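Local coordinates for L-lysine 6-monooxygenase (Pseudomonas syringae pv. tomato, PDB 5CQF), which probably acts as an FAD- and NADPH-dependent oxidoreductase of the lysine/ornithine N-hydroxylase family, consistent with a place in siderophore biosynthesis, at residues A[15-20]-A[159-164]; A[48-53]-A[128-133]; A[75-80]-A[115-120]; A[134-139]-A[153-158]. All coordinates share one frame; numbering follows the deposited sequence.

Contact 1: A[15-20]-A[159-164]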
loop_
_atom_site.group_PDB
_atom_site.type_symbol
_atom_site.label_atom_id
_atom_site.label_comp_id
_atom_site.label_asym_id
_atom_site.label_seq_id
_atom_site.Cartn_x
_atom_site.Cartn_y
_atom_site.Cartn_z
ATOM N N ASP A 15 -16.683 1.912 -47.210
ATOM C CA ASP A 15 -15.316 1.392 -47.402
ATOM C C ASP A 15 -14.985 0.220 -46.478
ATOM O O ASP A 15 -14.183 -0.642 -46.822
ATOM C CB ASP A 15 -14.270 2.482 -47.180
ATOM C CG ASP A 15 -14.451 3.664 -48.109
ATOM O OD1 ASP A 15 -14.616 3.437 -49.331
ATOM O OD2 ASP A 15 -14.424 4.816 -47.605
ATOM N N ALA A 16 -15.592 0.213 -45.297
ATOM C CA ALA A 16 -15.417 -0.866 -44.359
ATOM C C ALA A 16 -16.642 -1.037 -43.467
ATOM O O ALA A 16 -17.410 -0.093 -43.259
ATOM C CB ALA A 16 -14.187 -0.606 -43.513
ATOM N N ILE A 17 -16.808 -2.255 -42.954
ATOM C CA ILE A 17 -17.800 -2.542 -41.925
ATOM C C ILE A 17 -17.090 -3.188 -40.753
ATOM O O ILE A 17 -16.283 -4.119 -40.922
ATOM C CB ILE A 17 -18.909 -3.495 -42.414
ATOM C CG1 ILE A 17 -19.682 -2.910 -43.609
ATOM C CG2 ILE A 17 -19.879 -3.815 -41.286
ATOM C CD1 ILE A 17 -20.658 -1.812 -43.241
ATOM N N CYS A 18 -17.377 -2.678 -39.561
ATOM C CA CYS A 18 -16.887 -3.271 -38.314
ATOM C C CYS A 18 -18.062 -3.894 -37.607
ATOM O O CYS A 18 -19.081 -3.229 -37.412
ATOM C CB CYS A 18 -16.264 -2.213 -37.413
ATOM S SG CYS A 18 -15.714 -2.828 -35.781
ATOM N N ILE A 19 -17.949 -5.163 -37.241
ATOM C CA ILE A 19 -19.008 -5.804 -36.489
ATOM C C ILE A 19 -18.637 -5.743 -35.010
ATOM O O ILE A 19 -17.637 -6.306 -34.598
ATOM C CB ILE A 19 -19.240 -7.258 -36.928
ATOM C CG1 ILE A 19 -19.657 -7.300 -38.403
ATOM C CG2 ILE A 19 -20.377 -7.874 -36.125
ATOM C CD1 ILE A 19 -19.749 -8.701 -38.972
ATOM N N GLY A 20 -19.482 -5.068 -34.228
ATOM C CA GLY A 20 -19.322 -4.932 -32.792
ATOM C C GLY A 20 -19.048 -3.482 -32.468
ATOM O O GLY A 20 -18.192 -2.839 -33.097
ATOM N N PHE A 159 -25.484 -4.896 -46.156
ATOM C CA PHE A 159 -24.366 -3.967 -46.382
ATOM C C PHE A 159 -23.214 -4.638 -47.099
ATOM O O PHE A 159 -22.879 -5.790 -46.820
ATOM C CB PHE A 159 -23.856 -3.394 -45.066
ATOM C CG PHE A 159 -24.935 -2.875 -44.179
ATOM C CD1 PHE A 159 -25.591 -3.720 -43.306
ATOM C CD2 PHE A 159 -25.296 -1.536 -44.213
ATOM C CE1 PHE A 159 -26.596 -3.249 -42.482
ATOM C CE2 PHE A 159 -26.301 -1.054 -43.388
ATOM C CZ PHE A 159 -26.953 -1.911 -42.519
ATOM N N ALA A 160 -22.595 -3.894 -48.007
ATOM C CA ALA A 160 -21.573 -4.438 -48.894
ATOM C C ALA A 160 -20.237 -3.747 -48.676
ATOM O O ALA A 160 -20.189 -2.523 -48.500
ATOM C CB ALA A 160 -22.014 -4.293 -50.343
ATOM N N THR A 161 -19.156 -4.525 -48.697
ATOM C CA THR A 161 -17.830 -3.976 -48.446
ATOM C C THR A 161 -16.744 -4.931 -48.898
ATOM O O THR A 161 -16.960 -6.133 -48.928
ATOM C CB THR A 161 -17.639 -3.689 -46.939
ATOM O OG1 THR A 161 -16.454 -2.919 -46.739
ATOM C CG2 THR A 161 -17.521 -4.992 -46.158
ATOM N N ARG A 162 -15.577 -4.393 -49.236
ATOM C CA ARG A 162 -14.361 -5.199 -49.420
ATOM C C ARG A 162 -13.559 -5.350 -48.109
ATOM O O ARG A 162 -12.588 -6.115 -48.054
ATOM C CB ARG A 162 -13.438 -4.551 -50.471
ATOM C CG ARG A 162 -13.966 -4.494 -51.898
ATOM C CD ARG A 162 -12.921 -3.904 -52.853
ATOM N NE ARG A 162 -13.472 -3.566 -54.181
ATOM C CZ ARG A 162 -13.498 -4.370 -55.257
ATOM N NH1 ARG A 162 -12.998 -5.607 -55.232
ATOM N NH2 ARG A 162 -14.037 -3.925 -56.387
ATOM N N ASN A 163 -13.918 -4.598 -47.064
ATOM C CA ASN A 163 -13.079 -4.534 -45.870
ATOM C C ASN A 163 -13.875 -4.790 -44.619
ATOM O O ASN A 163 -14.765 -4.022 -44.290
ATOM C CB ASN A 163 -12.376 -3.192 -45.820
ATOM C CG ASN A 163 -11.447 -3.003 -47.008
ATOM O OD1 ASN A 163 -10.498 -3.783 -47.186
ATOM N ND2 ASN A 163 -11.735 -2.016 -47.850
ATOM N N LEU A 164 -13.570 -5.894 -43.940
ATOM C CA LEU A 164 -14.392 -6.347 -42.829
ATOM C C LEU A 164 -13.572 -6.475 -41.545
ATOM O O LEU A 164 -12.490 -7.057 -41.559
ATOM C CB LEU A 164 -15.009 -7.702 -43.169
ATOM C CG LEU A 164 -15.994 -8.259 -42.128
ATOM C CD1 LEU A 164 -17.279 -7.447 -42.112
ATOM C CD2 LEU A 164 -16.302 -9.727 -42.364
#
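N163 grips the start of strand 16-19 at two points. Its side-chain ND2 donates to D15 O at 3.0 Å, nearly along the C=O axis, and the acceptor lies in the plane of the N163 amide. Its backbone O receives I17 N, also at 3.0 Å and with an N-H...O angle of 161°, and the CA of A16 leans on that same carbonyl oxygen. CG of N163 stands anti to its own carbonyl carbon (chi1 -63°), which turns ND2 toward D15 O. I17 and L164 form a parallel bridge, their side chains on one face of the sheet, where CD1 of L164 lies 4.3 Å from CB of I17 and 4.2 Å from CD1 of I19. On that face I17 also extends to the preceding strand: its CG1 is 3.9 Å from CG2 of T161, and its CD1 reaches CB of F159 at 4.0 Å, the two side chains crossing at about a right angle. Strand 16-19 is the central strand of the parallel Rossmann-type sheet, and G20 at its end opens a GxGxxG pattern of the kind that commonly binds a dinucleotide such as FAD. In the second shell, T161 OG1 accepts N163 N at 3.1 Å in an ST turn, bending the chain between strands 157-161 and 163-166, and it is also hydrogen-bonded to S14 O. OD1 of N163 is engaged by ND2 of N393 on the outer strand 393-396, and on the other flank the D15 carboxylate takes S46 N.

Contact 2: A[48-53]-A[128-133]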
loop_
_atom_site.group_PDB
_atom_site.type_symbol
_atom_site.label_atom_id
_atom_site.label_comp_id
_atom_site.label_asym_id
_atom_site.label_seq_id
_atom_site.Cartn_x
_atom_site.Cartn_y
_atom_site.Cartn_z
ATOM N N GLY A 48 -18.905 1.857 -41.185
ATOM C CA GLY A 48 -20.151 1.733 -40.416
ATOM C C GLY A 48 -20.000 0.673 -39.340
ATOM O O GLY A 48 -19.224 -0.270 -39.503
ATOM N N TYR A 49 -20.722 0.803 -38.234
ATOM C CA TYR A 49 -20.601 -0.197 -37.172
ATOM C C TYR A 49 -21.953 -0.833 -36.871
ATOM O O TYR A 49 -22.964 -0.141 -36.790
ATOM C CB TYR A 49 -20.005 0.418 -35.893
ATOM C CG TYR A 49 -18.690 1.128 -36.095
ATOM C CD1 TYR A 49 -18.651 2.414 -36.600
ATOM C CD2 TYR A 49 -17.486 0.518 -35.759
ATOM C CE1 TYR A 49 -17.448 3.081 -36.781
ATOM C CE2 TYR A 49 -16.281 1.169 -35.945
ATOM C CZ TYR A 49 -16.267 2.457 -36.450
ATOM O OH TYR A 49 -15.079 3.120 -36.652
ATOM N N LEU A 50 -21.958 -2.148 -36.694
ATOM C CA LEU A 50 -23.185 -2.874 -36.443
ATOM C C LEU A 50 -23.041 -3.523 -35.102
ATOM O O LEU A 50 -22.176 -4.385 -34.951
ATOM C CB LEU A 50 -23.348 -3.979 -37.481
ATOM C CG LEU A 50 -23.880 -3.709 -38.896
ATOM C CD1 LEU A 50 -23.743 -2.277 -39.395
ATOM C CD2 LEU A 50 -23.145 -4.643 -39.835
ATOM N N GLU A 51 -23.871 -3.136 -34.138
ATOM C CA GLU A 51 -23.828 -3.735 -32.806
ATOM C C GLU A 51 -25.145 -4.409 -32.499
ATOM O O GLU A 51 -26.198 -3.796 -32.612
ATOM C CB GLU A 51 -23.508 -2.665 -31.749
ATOM C CG GLU A 51 -23.675 -3.054 -30.274
ATOM C CD GLU A 51 -23.005 -4.372 -29.868
ATOM O OE1 GLU A 51 -21.918 -4.739 -30.385
ATOM O OE2 GLU A 51 -23.579 -5.054 -28.999
ATOM N N ALA A 52 -25.077 -5.661 -32.072
ATOM C CA ALA A 52 -26.276 -6.462 -31.836
ATOM C C ALA A 52 -27.100 -5.974 -30.651
ATOM O O ALA A 52 -28.315 -5.989 -30.702
ATOM C CB ALA A 52 -25.890 -7.917 -31.634
ATOM N N ALA A 53 -26.421 -5.554 -29.592
ATOM C CA ALA A 53 -27.054 -5.129 -28.349
ATOM C C ALA A 53 -27.463 -3.660 -28.392
ATOM O O ALA A 53 -27.044 -2.929 -29.282
ATOM C CB ALA A 53 -26.098 -5.355 -27.186
ATOM N N HIS A 128 -21.880 6.613 -36.538
ATOM C CA HIS A 128 -21.936 5.644 -37.637
ATOM C C HIS A 128 -22.258 4.266 -37.106
ATOM O O HIS A 128 -21.930 3.247 -37.714
ATOM C CB HIS A 128 -20.601 5.602 -38.358
ATOM C CG HIS A 128 -20.198 6.917 -38.924
ATOM N ND1 HIS A 128 -19.327 7.769 -38.273
ATOM C CD2 HIS A 128 -20.558 7.543 -40.072
ATOM C CE1 HIS A 128 -19.172 8.870 -38.994
ATOM N NE2 HIS A 128 -19.897 8.749 -40.096
ATOM N N THR A 129 -22.877 4.216 -35.941
ATOM C CA THR A 129 -23.154 2.937 -35.358
ATOM C C THR A 129 -24.634 2.663 -35.416
ATOM O O THR A 129 -25.432 3.512 -35.032
ATOM C CB THR A 129 -22.667 2.856 -33.909
ATOM O OG1 THR A 129 -21.259 3.100 -33.867
ATOM C CG2 THR A 129 -22.936 1.481 -33.362
ATOM N N ARG A 130 -24.987 1.471 -35.893
ATOM C CA ARG A 130 -26.351 0.987 -35.810
ATOM C C ARG A 130 -26.462 -0.060 -34.717
ATOM O O ARG A 130 -25.936 -1.166 -34.859
ATOM C CB ARG A 130 -26.775 0.417 -37.156
ATOM C CG ARG A 130 -26.867 1.486 -38.241
ATOM C CD ARG A 130 -26.633 0.888 -39.620
ATOM N NE ARG A 130 -26.899 1.818 -40.719
ATOM C CZ ARG A 130 -28.084 2.001 -41.301
ATOM N NH1 ARG A 130 -28.199 2.874 -42.300
ATOM N NH2 ARG A 130 -29.155 1.323 -40.896
ATOM N N PHE A 131 -27.129 0.301 -33.619
ATOM C CA PHE A 131 -27.399 -0.637 -32.515
ATOM C C PHE A 131 -28.648 -1.522 -32.775
ATOM O O PHE A 131 -29.370 -1.323 -33.758
ATOM C CB PHE A 131 -27.566 0.120 -31.201
ATOM C CG PHE A 131 -26.342 0.887 -30.770
ATOM C CD1 PHE A 131 -25.410 0.317 -29.909
ATOM C CD2 PHE A 131 -26.133 2.196 -31.197
ATOM C CE1 PHE A 131 -24.291 1.029 -29.489
ATOM C CE2 PHE A 131 -25.005 2.901 -30.790
ATOM C CZ PHE A 131 -24.092 2.322 -29.928
ATOM N N ASP A 132 -28.881 -2.510 -31.903
ATOM C CA ASP A 132 -29.996 -3.471 -32.059
ATOM C C ASP A 132 -30.039 -4.066 -33.455
ATOM O O ASP A 132 -31.107 -4.334 -34.004
ATOM C CB ASP A 132 -31.326 -2.803 -31.733
ATOM C CG ASP A 132 -31.358 -2.266 -30.330
ATOM O OD1 ASP A 132 -31.046 -3.047 -29.401
ATOM O OD2 ASP A 132 -31.662 -1.068 -30.162
ATOM N N THR A 133 -28.854 -4.301 -33.999
ATOM C CA THR A 133 -28.676 -4.645 -35.389
ATOM C C THR A 133 -27.697 -5.826 -35.473
ATOM O O THR A 133 -26.516 -5.641 -35.783
ATOM C CB THR A 133 -28.162 -3.412 -36.157
ATOM O OG1 THR A 133 -29.017 -2.297 -35.883
ATOM C CG2 THR A 133 -28.123 -3.657 -37.646
HETATM O O HOH W 1 -23.873 -7.300 -34.417
#
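Y49 and T129 lie side by side on one face of the sheet as a parallel bridge pair, which leaves CB of Y49 3.6 Å from T129 OG1. CG of Y49 stands anti to its carbonyl carbon (chi1 -54°), and this turns the ring so that H128 O meets its edge, in its plane. That carbonyl oxygen also accepts Y49 N at 2.8 Å. The chain of bonds continues with R130 N to Y49 O and E51 N to R130 O, the latter 2.9 Å long. On the other face L50 and R130 are paired; the arginine chain is extended from CG to NE and runs off away from the strand. Beyond the strands E51 takes over. Its CG is anti to the backbone N (chi1 169°), while a bend at chi2 folds the carboxylate back until OE2 receives A53 N at 2.9 Å, from above the carboxylate plane. CG of E51 rests 3.8 Å from CD1 of F131, with carboxylate and ring planes 62° apart. The F131 ring has CG2 of T129 over one face, offset toward the rim, and A53 O at its edge. Two further backbone bonds close the end: T133 N to E51 O, and D132 N to A53 O at 3.2 Å, where the donor sits above the carbonyl plane. OE1 of E51 binds F21 N. An acidic residue at the end of the second parallel strand, facing the glycine-rich turn of the GxGxxG pattern, is characteristic of Rossmann-type dinucleotide-binding folds, and E51 is consistent with that position.

Contact 3: A[75-80]-A[115-120]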
loop_
_atom_site.group_PDB
_atom_site.type_symbol
_atom_site.label_atom_id
_atom_site.label_comp_id
_atom_site.label_asym_id
_atom_site.label_seq_id
_atom_site.Cartn_x
_atom_site.Cartn_y
_atom_site.Cartn_z
ATOM N N ARG A 75 -3.731 3.642 -19.514
ATOM C CA ARG A 75 -4.010 2.482 -20.328
ATOM C C ARG A 75 -5.519 2.418 -20.551
ATOM O O ARG A 75 -6.203 1.482 -20.093
ATOM C CB ARG A 75 -3.425 1.248 -19.661
ATOM C CG ARG A 75 -1.914 1.437 -19.520
ATOM C CD ARG A 75 -1.127 0.238 -18.974
ATOM N NE ARG A 75 -1.459 -0.961 -19.702
ATOM C CZ ARG A 75 -1.698 -2.152 -19.147
ATOM N NH1 ARG A 75 -1.634 -2.315 -17.821
ATOM N NH2 ARG A 75 -2.015 -3.172 -19.945
ATOM N N ASP A 76 -5.988 3.442 -21.273
ATOM C CA ASP A 76 -7.377 3.692 -21.615
ATOM C C ASP A 76 -7.586 3.336 -23.083
ATOM O O ASP A 76 -6.741 2.645 -23.660
ATOM C CB ASP A 76 -7.755 5.162 -21.299
ATOM C CG ASP A 76 -6.999 6.212 -22.142
ATOM O OD1 ASP A 76 -6.546 5.940 -23.253
ATOM O OD2 ASP A 76 -6.849 7.356 -21.667
ATOM N N LEU A 77 -8.685 3.808 -23.700
ATOM C CA LEU A 77 -9.030 3.409 -25.075
ATOM C C LEU A 77 -8.268 4.121 -26.148
ATOM O O LEU A 77 -8.419 3.745 -27.317
ATOM C CB LEU A 77 -10.522 3.609 -25.373
ATOM C CG LEU A 77 -11.442 2.581 -24.752
ATOM C CD1 LEU A 77 -12.876 3.046 -24.892
ATOM C CD2 LEU A 77 -11.268 1.179 -25.351
ATOM N N VAL A 78 -7.494 5.158 -25.805
ATOM C CA VAL A 78 -6.803 5.960 -26.860
ATOM C C VAL A 78 -5.387 6.366 -26.602
ATOM O O VAL A 78 -4.605 6.452 -27.534
ATOM C CB VAL A 78 -7.576 7.252 -27.210
ATOM C CG1 VAL A 78 -8.944 6.885 -27.717
ATOM C CG2 VAL A 78 -7.700 8.190 -26.009
ATOM N N THR A 79 -5.071 6.634 -25.344
ATOM C CA THR A 79 -3.824 7.276 -24.949
ATOM C C THR A 79 -2.585 6.501 -25.382
ATOM O O THR A 79 -1.615 7.122 -25.771
ATOM C CB THR A 79 -3.824 7.512 -23.427
ATOM O OG1 THR A 79 -4.807 8.484 -23.087
ATOM C CG2 THR A 79 -2.452 7.943 -22.894
ATOM N N PRO A 80 -2.581 5.142 -25.290
ATOM C CA PRO A 80 -1.318 4.465 -25.659
ATOM C C PRO A 80 -1.003 4.609 -27.120
ATOM O O PRO A 80 0.156 4.504 -27.508
ATOM C CB PRO A 80 -1.548 2.986 -25.273
ATOM C CG PRO A 80 -2.693 2.987 -24.343
ATOM C CD PRO A 80 -3.548 4.199 -24.707
ATOM N N SER A 115 -16.667 1.939 -16.951
ATOM C CA SER A 115 -17.934 1.857 -17.712
ATOM C C SER A 115 -18.460 3.215 -18.117
ATOM O O SER A 115 -18.776 3.446 -19.298
ATOM C CB SER A 115 -19.047 1.175 -16.897
ATOM O OG SER A 115 -18.711 -0.179 -16.696
ATOM N N ASP A 116 -18.577 4.106 -17.135
ATOM C CA ASP A 116 -19.012 5.471 -17.399
ATOM C C ASP A 116 -18.140 6.152 -18.437
ATOM O O ASP A 116 -18.645 6.783 -19.380
ATOM C CB ASP A 116 -19.013 6.299 -16.118
ATOM C CG ASP A 116 -19.753 7.617 -16.291
ATOM O OD1 ASP A 116 -20.979 7.566 -16.460
ATOM O OD2 ASP A 116 -19.135 8.695 -16.281
ATOM N N TYR A 117 -16.825 6.013 -18.277
ATOM C CA TYR A 117 -15.880 6.532 -19.279
ATOM C C TYR A 117 -16.215 5.995 -20.643
ATOM O O TYR A 117 -16.283 6.710 -21.623
ATOM C CB TYR A 117 -14.442 6.151 -18.903
ATOM C CG TYR A 117 -13.408 6.298 -20.015
ATOM C CD1 TYR A 117 -13.042 7.547 -20.508
ATOM C CD2 TYR A 117 -12.780 5.166 -20.559
ATOM C CE1 TYR A 117 -12.097 7.662 -21.520
ATOM C CE2 TYR A 117 -11.833 5.275 -21.558
ATOM C CZ TYR A 117 -11.495 6.506 -22.034
ATOM O OH TYR A 117 -10.576 6.584 -23.033
ATOM N N LEU A 118 -16.434 4.697 -20.693
ATOM C CA LEU A 118 -16.670 4.035 -21.946
ATOM C C LEU A 118 -17.950 4.536 -22.613
ATOM O O LEU A 118 -17.989 4.759 -23.825
ATOM C CB LEU A 118 -16.718 2.539 -21.675
ATOM C CG LEU A 118 -17.179 1.737 -22.861
ATOM C CD1 LEU A 118 -16.005 1.548 -23.793
ATOM C CD2 LEU A 118 -17.734 0.409 -22.380
ATOM N N GLY A 119 -19.008 4.729 -21.840
ATOM C CA GLY A 119 -20.231 5.396 -22.372
ATOM C C GLY A 119 -19.929 6.826 -22.800
ATOM O O GLY A 119 -20.454 7.318 -23.785
ATOM N N TRP A 120 -19.051 7.505 -22.076
ATOM C CA TRP A 120 -18.745 8.880 -22.411
ATOM C C TRP A 120 -18.021 8.964 -23.741
ATOM O O TRP A 120 -18.242 9.896 -24.520
ATOM C CB TRP A 120 -17.954 9.513 -21.264
ATOM C CG TRP A 120 -17.408 10.880 -21.477
ATOM C CD1 TRP A 120 -17.997 12.069 -21.110
ATOM C CD2 TRP A 120 -16.109 11.226 -21.982
ATOM N NE1 TRP A 120 -17.162 13.115 -21.407
ATOM C CE2 TRP A 120 -16.008 12.630 -21.953
ATOM C CE3 TRP A 120 -15.034 10.486 -22.481
ATOM C CZ2 TRP A 120 -14.875 13.309 -22.408
ATOM C CZ3 TRP A 120 -13.916 11.163 -22.941
ATOM C CH2 TRP A 120 -13.846 12.557 -22.901
#
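Y117 reaches from its helix to the backbone of the loop at D76 and L77. CB leaves the helix toward the loop, and with CG anti to the backbone N (chi1 165°) the ring continues in that direction and delivers OH to the D76-L77 backbone. Along the ring, CE2 comes within 4.1 Å of CD1 of L77, and CZ lies 4.0 Å from CB of D76. The tip makes the polar contact: OH accepts L77 N in a weak, long bond of 3.4 Å, with the donor at the ring edge and near its plane. The same hydroxyl abuts CB of D76 at 3.6 Å, the two side chains crossing at about a right angle, and is hydrogen-bonded more firmly to F87 O. The next helix residue adds an apolar contact: CD1 of L118 meets CD1 of L77 at 3.6 Å, and the leucine of the loop touches both helix residues. The backbone that Y117 meets is itself held by D76, whose OD1 takes both V78 N and T79 N, the second on its syn lone pair at 2.7 Å, in an Asx turn and the longer Asx motif. OD2 accepts T79 OG1 and F89 N, fixing the rotation of the buried carboxylate. F89 also stacks edge-to-face with Y117. R75 and T79 pack against F100 and M99 of a second subunit, respectively. The loop 75-80 is wedged among helices: L77 and L118 both lean on I26 of helix 23-37, L77 also on F412 at the start of helix 412-428, and L118 on R60 of helix 57-64.

Contact 4: A[134-139]-A[153-158]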
loop_
_atom_site.group_PDB
_atom_site.type_symbol
_atom_site.label_atom_id
_atom_site.label_comp_id
_atom_site.label_asym_id
_atom_site.label_seq_id
_atom_site.Cartn_x
_atom_site.Cartn_y
_atom_site.Cartn_z
ATOM N N PRO A 134 -28.186 -7.050 -35.168
ATOM C CA PRO A 134 -27.330 -8.249 -35.190
ATOM C C PRO A 134 -26.954 -8.697 -36.598
ATOM O O PRO A 134 -27.731 -8.512 -37.524
ATOM C CB PRO A 134 -28.196 -9.314 -34.503
ATOM C CG PRO A 134 -29.602 -8.840 -34.695
ATOM C CD PRO A 134 -29.532 -7.346 -34.630
ATOM N N VAL A 135 -25.769 -9.268 -36.768
ATOM C CA VAL A 135 -25.431 -9.853 -38.041
ATOM C C VAL A 135 -25.853 -11.305 -37.922
ATOM O O VAL A 135 -25.489 -11.980 -36.967
ATOM C CB VAL A 135 -23.950 -9.716 -38.375
ATOM C CG1 VAL A 135 -23.659 -10.284 -39.756
ATOM C CG2 VAL A 135 -23.571 -8.262 -38.329
ATOM N N THR A 136 -26.688 -11.742 -38.853
ATOM C CA THR A 136 -27.188 -13.096 -38.859
ATOM C C THR A 136 -26.349 -13.939 -39.809
ATOM O O THR A 136 -26.071 -15.110 -39.523
ATOM C CB THR A 136 -28.658 -13.131 -39.298
ATOM O OG1 THR A 136 -28.788 -12.549 -40.603
ATOM C CG2 THR A 136 -29.516 -12.358 -38.311
ATOM N N GLU A 137 -25.942 -13.344 -40.931
ATOM C CA GLU A 137 -25.079 -14.034 -41.898
ATOM C C GLU A 137 -24.210 -13.050 -42.693
ATOM O O GLU A 137 -24.531 -11.868 -42.787
ATOM C CB GLU A 137 -25.934 -14.902 -42.847
ATOM C CG GLU A 137 -27.321 -14.319 -43.100
ATOM C CD GLU A 137 -28.153 -15.109 -44.086
ATOM O OE1 GLU A 137 -28.812 -14.471 -44.940
ATOM O OE2 GLU A 137 -28.154 -16.357 -43.999
ATOM N N ILE A 138 -23.100 -13.553 -43.229
ATOM C CA ILE A 138 -22.258 -12.809 -44.169
ATOM C C ILE A 138 -22.095 -13.625 -45.467
ATOM O O ILE A 138 -21.429 -14.669 -45.463
ATOM C CB ILE A 138 -20.856 -12.513 -43.583
ATOM C CG1 ILE A 138 -20.966 -11.759 -42.251
ATOM C CG2 ILE A 138 -20.015 -11.711 -44.572
ATOM C CD1 ILE A 138 -19.640 -11.309 -41.659
ATOM N N ASP A 139 -22.669 -13.134 -46.572
ATOM C CA ASP A 139 -22.678 -13.872 -47.865
ATOM C C ASP A 139 -21.582 -13.403 -48.828
ATOM O O ASP A 139 -21.323 -12.211 -48.954
ATOM C CB ASP A 139 -24.047 -13.751 -48.554
ATOM C CG ASP A 139 -25.148 -14.498 -47.808
ATOM O OD1 ASP A 139 -24.931 -15.673 -47.426
ATOM O OD2 ASP A 139 -26.240 -13.920 -47.612
ATOM N N ARG A 153 -25.436 -9.346 -43.719
ATOM C CA ARG A 153 -26.885 -9.400 -43.689
ATOM C C ARG A 153 -27.381 -9.197 -42.270
ATOM O O ARG A 153 -26.878 -9.817 -41.337
ATOM C CB ARG A 153 -27.391 -10.730 -44.297
ATOM C CG ARG A 153 -27.859 -10.635 -45.757
ATOM C CD ARG A 153 -26.714 -10.509 -46.770
ATOM N NE ARG A 153 -27.143 -10.005 -48.095
ATOM C CZ ARG A 153 -27.369 -10.744 -49.190
ATOM N NH1 ARG A 153 -27.746 -10.144 -50.318
ATOM N NH2 ARG A 153 -27.212 -12.065 -49.190
ATOM N N THR A 154 -28.352 -8.303 -42.116
ATOM C CA THR A 154 -28.975 -8.037 -40.823
ATOM C C THR A 154 -30.511 -8.014 -40.930
ATOM O O THR A 154 -31.067 -7.950 -42.045
ATOM C CB THR A 154 -28.498 -6.687 -40.270
ATOM O OG1 THR A 154 -29.054 -5.616 -41.047
ATOM C CG2 THR A 154 -26.980 -6.600 -40.307
ATOM N N PRO A 155 -31.207 -8.056 -39.769
ATOM C CA PRO A 155 -32.669 -7.910 -39.783
ATOM C C PRO A 155 -33.161 -6.576 -40.366
ATOM O O PRO A 155 -34.291 -6.505 -40.836
ATOM C CB PRO A 155 -33.055 -8.029 -38.298
ATOM C CG PRO A 155 -31.957 -8.825 -37.688
ATOM C CD PRO A 155 -30.713 -8.410 -38.424
ATOM N N GLN A 156 -32.322 -5.545 -40.353
ATOM C CA GLN A 156 -32.705 -4.218 -40.846
ATOM C C GLN A 156 -32.060 -3.909 -42.191
ATOM O O GLN A 156 -31.884 -2.748 -42.533
ATOM C CB GLN A 156 -32.313 -3.130 -39.816
ATOM C CG GLN A 156 -33.370 -2.801 -38.763
ATOM C CD GLN A 156 -33.555 -3.889 -37.701
ATOM O OE1 GLN A 156 -32.600 -4.570 -37.292
ATOM N NE2 GLN A 156 -34.793 -4.046 -37.239
ATOM N N GLY A 157 -31.691 -4.937 -42.948
ATOM C CA GLY A 157 -31.132 -4.745 -44.289
ATOM C C GLY A 157 -29.791 -5.419 -44.508
ATOM O O GLY A 157 -29.416 -6.324 -43.765
ATOM N N SER A 158 -29.073 -4.974 -45.536
ATOM C CA SER A 158 -27.803 -5.590 -45.920
ATOM C C SER A 158 -26.767 -4.536 -46.294
ATOM O O SER A 158 -27.130 -3.428 -46.706
ATOM C CB SER A 158 -28.004 -6.556 -47.099
ATOM O OG SER A 158 -27.857 -5.887 -48.344
#
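R153 and D139 meet at about a right angle. NH2 of R153 lies 2.6 Å from OD2 of D139 in a salt bridge that uses one nitrogen; the oxygen sits at the edge of the guanidinium, in its plane, while the carboxylate plane stands 82° from it. NH2 comes to OD2 on the anti side, tilted out of the carboxylate plane. The arginine chain bends at chi2 (74°) and runs alongside strand 137-142 from E137 to D139. E137 crosses it obliquely: its CG packs 3.8 Å from CB of R153, and its carboxylate plane is only 25° from the guanidinium, though the charged atoms do not touch. In the backbone R153 N donates to E137 O at 2.8 Å, and R153 O accepts T136 N at 3.1 Å, with a weaker bond from T136 OG1. By the 154-157 turn, the P134 and P155 rings cross obliquely, CG to CG at 3.8 Å. This type I turn is tied by T154 N and OG1, both donating to G157 O. The contact pairs strands 137-142 and 147-154 of the three-stranded antiparallel sheet; I138 of strand 137-142, and V135 in the loop before it, pack on I19 of the parallel sheet.

In the fold
Contacts 1 and 2 are neighbouring parts of the parallel sheet, their centres 12 Å apart: strands 16-19 and 47-50 are adjacent, with probable hydrogen bonds from C18 N to G48 O (3.0 Å) and G20 N to L50 O (2.9 Å). E51 OE1 of contact 2 lies 3.5 Å from CA of G20, the first glycine of the turn that probably serves FAD. Contact 4, centre 12 Å from contact 1, shares strand 157-161 with it, and I138 of contact 4 packs on L164. Contacts 2 and 4 touch through L50 and V135. Contact 3 stands apart among helices, its nearest atoms about 9 Å from contact 2, with helix 111-125 leading in the chain to strand 129-130 of contact 2.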